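PDB 3TP4: computational Design of Enzyme from Synthetic construct, which is of unknown function but was engineered, probably to carry an activated serine-containing catalytic triad in a TIM barrel related to glycosyl hydrolase family 26. Local coordinates for residues P373-A378 / V393-G398. Numbering follows the deposited sequence.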
loop_
_atom_site.group_PDB
_atom_site.type_symbol
_atom_site.label_atom_id
_atom_site.label_comp_id
_atom_site.label_asym_id
_atom_site.label_seq_id
_atom_site.Cartn_x
_atom_site.Cartn_y
_atom_site.Cartn_z
ATOM N N PRO A 373 -13.045 6.703 15.853
ATOM C CA PRO A 373 -12.985 5.584 16.803
ATOM C C PRO A 373 -13.201 4.258 16.059
ATOM O O PRO A 373 -14.040 4.182 15.165
ATOM C CB PRO A 373 -14.148 5.873 17.752
ATOM C CG PRO A 373 -14.304 7.373 17.696
ATOM C CD PRO A 373 -14.017 7.734 16.260
ATOM N N VAL A 374 -12.431 3.233 16.408
ATOM C CA VAL A 374 -12.547 1.941 15.740
ATOM C C VAL A 374 -12.366 0.791 16.737
ATOM O O VAL A 374 -11.594 0.902 17.686
ATOM C CB VAL A 374 -11.513 1.829 14.583
ATOM C CG1 VAL A 374 -10.086 1.880 15.123
ATOM C CG2 VAL A 374 -11.746 0.570 13.768
ATOM N N VAL A 375 -13.106 -0.296 16.546
ATOM C CA VAL A 375 -12.863 -1.501 17.323
ATOM C C VAL A 375 -12.707 -2.683 16.371
ATOM O O VAL A 375 -13.475 -2.845 15.417
ATOM C CB VAL A 375 -13.936 -1.755 18.427
ATOM C CG1 VAL A 375 -15.349 -1.904 17.832
ATOM C CG2 VAL A 375 -13.576 -2.987 19.267
ATOM N N HIS A 376 -11.681 -3.489 16.600
ATOM C CA HIS A 376 -11.554 -4.734 15.856
ATOM C C HIS A 376 -10.899 -5.815 16.711
ATOM O O HIS A 376 -10.142 -5.530 17.644
ATOM C CB HIS A 376 -10.808 -4.536 14.519
ATOM C CG HIS A 376 -9.421 -4.002 14.669
ATOM N ND1 HIS A 376 -8.301 -4.791 14.527
ATOM C CD2 HIS A 376 -8.972 -2.746 14.917
ATOM C CE1 HIS A 376 -7.219 -4.048 14.697
ATOM N NE2 HIS A 376 -7.599 -2.804 14.932
ATOM N N ILE A 377 -11.223 -7.060 16.393
ATOM C CA ILE A 377 -10.677 -8.207 17.104
ATOM C C ILE A 377 -9.458 -8.725 16.355
ATOM O O ILE A 377 -9.592 -9.343 15.304
ATOM C CB ILE A 377 -11.734 -9.338 17.221
ATOM C CG1 ILE A 377 -12.941 -8.848 18.033
ATOM C CG2 ILE A 377 -11.104 -10.581 17.856
ATOM C CD1 ILE A 377 -14.248 -9.695 17.847
ATOM N N ALA A 378 -8.271 -8.453 16.890
ATOM C CA ALA A 378 -7.022 -8.847 16.239
ATOM C C ALA A 378 -6.808 -10.349 16.315
ATOM O O ALA A 378 -6.152 -10.931 15.449
ATOM C CB ALA A 378 -5.833 -8.126 16.879
ATOM N N VAL A 393 -7.769 -13.873 23.289
ATOM C CA VAL A 393 -8.560 -12.908 22.540
ATOM C C VAL A 393 -7.897 -11.543 22.682
ATOM O O VAL A 393 -7.578 -11.109 23.797
ATOM C CB VAL A 393 -10.004 -12.803 23.062
ATOM C CG1 VAL A 393 -10.752 -11.727 22.302
ATOM C CG2 VAL A 393 -10.739 -14.145 22.944
ATOM N N ARG A 394 -7.667 -10.880 21.557
ATOM C CA ARG A 394 -7.076 -9.545 21.577
ATOM C C ARG A 394 -8.006 -8.597 20.850
ATOM O O ARG A 394 -8.357 -8.830 19.699
ATOM C CB ARG A 394 -5.718 -9.539 20.866
ATOM C CG ARG A 394 -4.638 -10.362 21.566
ATOM C CD ARG A 394 -3.365 -10.456 20.699
ATOM N NE ARG A 394 -2.325 -11.238 21.365
ATOM C CZ ARG A 394 -2.231 -12.565 21.305
ATOM N NH1 ARG A 394 -3.103 -13.269 20.591
ATOM N NH2 ARG A 394 -1.261 -13.190 21.959
ATOM N N VAL A 395 -8.398 -7.526 21.527
ATOM C CA VAL A 395 -9.200 -6.491 20.908
ATOM C C VAL A 395 -8.450 -5.159 20.917
ATOM O O VAL A 395 -7.904 -4.736 21.949
ATOM C CB VAL A 395 -10.545 -6.306 21.641
ATOM C CG1 VAL A 395 -11.337 -5.160 21.001
ATOM C CG2 VAL A 395 -11.362 -7.621 21.622
ATOM N N ARG A 396 -8.427 -4.513 19.759
ATOM C CA ARG A 396 -7.879 -3.168 19.611
ATOM C C ARG A 396 -9.039 -2.160 19.562
ATOM O O ARG A 396 -9.937 -2.262 18.724
ATOM C CB ARG A 396 -7.033 -3.087 18.335
ATOM C CG ARG A 396 -6.512 -1.696 17.959
ATOM C CD ARG A 396 -5.786 -1.027 19.098
ATOM N NE ARG A 396 -5.301 0.305 18.735
ATOM C CZ ARG A 396 -4.640 1.111 19.562
ATOM N NH1 ARG A 396 -4.382 0.733 20.815
ATOM N NH2 ARG A 396 -4.236 2.300 19.142
ATOM N N VAL A 397 -9.028 -1.201 20.476
ATOM C CA VAL A 397 -9.950 -0.078 20.380
ATOM C C VAL A 397 -9.111 1.174 20.213
ATOM O O VAL A 397 -8.339 1.530 21.107
ATOM C CB VAL A 397 -10.810 0.070 21.644
ATOM C CG1 VAL A 397 -11.923 1.083 21.398
ATOM C CG2 VAL A 397 -11.383 -1.275 22.058
ATOM N N GLY A 398 -9.256 1.840 19.074
ATOM C CA GLY A 398 -8.469 3.029 18.794
ATOM C C GLY A 398 -9.289 4.303 18.646
ATOM O O GLY A 398 -10.491 4.276 18.359
#
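Strands 374-378 and 393-398 run antiparallel at the edge of the Ig-like beta sandwich, axes 155° apart, with V374-G398 and H376-R396 as hydrogen-bonded pairs and V375-V397 and I377-V395 as non-hydrogen-bonded pairs. Each hydrogen-bonded pair is joined by two backbone bonds; beyond them A378 N reaches R394 O in a weak, bent one (2.8 Å). V375, V395, V397 and I377 line the face turned to strands 446-453 and 456-466. V375 CG2 meets V395 CG1 at 3.6 Å and also touches V397 CG2. I377 CG1 lies 4.1 Å from V395 CG2. V460 and A449 help cover this layer.

The other face turns to helix 190-207 of the glycosyl hydrolase family 26-like barrel. There the H376 ring lies over the start of the R396 side chain, with R396 CB 3.9 Å from the ring centroid in a CH-pi contact. With CG between the backbone N and the carbonyl carbon (chi1 60°), the H376 ring leans across to R396. E195 and E202 hydrogen-bond ND1 and NE2, fixing the ring's rotation. Cut back to an alanine, this position is likely to leave both glutamates without their imidazole partner and the R396 methylenes without the ring over them. R396 bends at chi2 (52°); NH2 forms a salt bridge with D206 and NH1 a hydrogen bond to L427 O, while R396 CG stays 3.4 Å from H376 NE2.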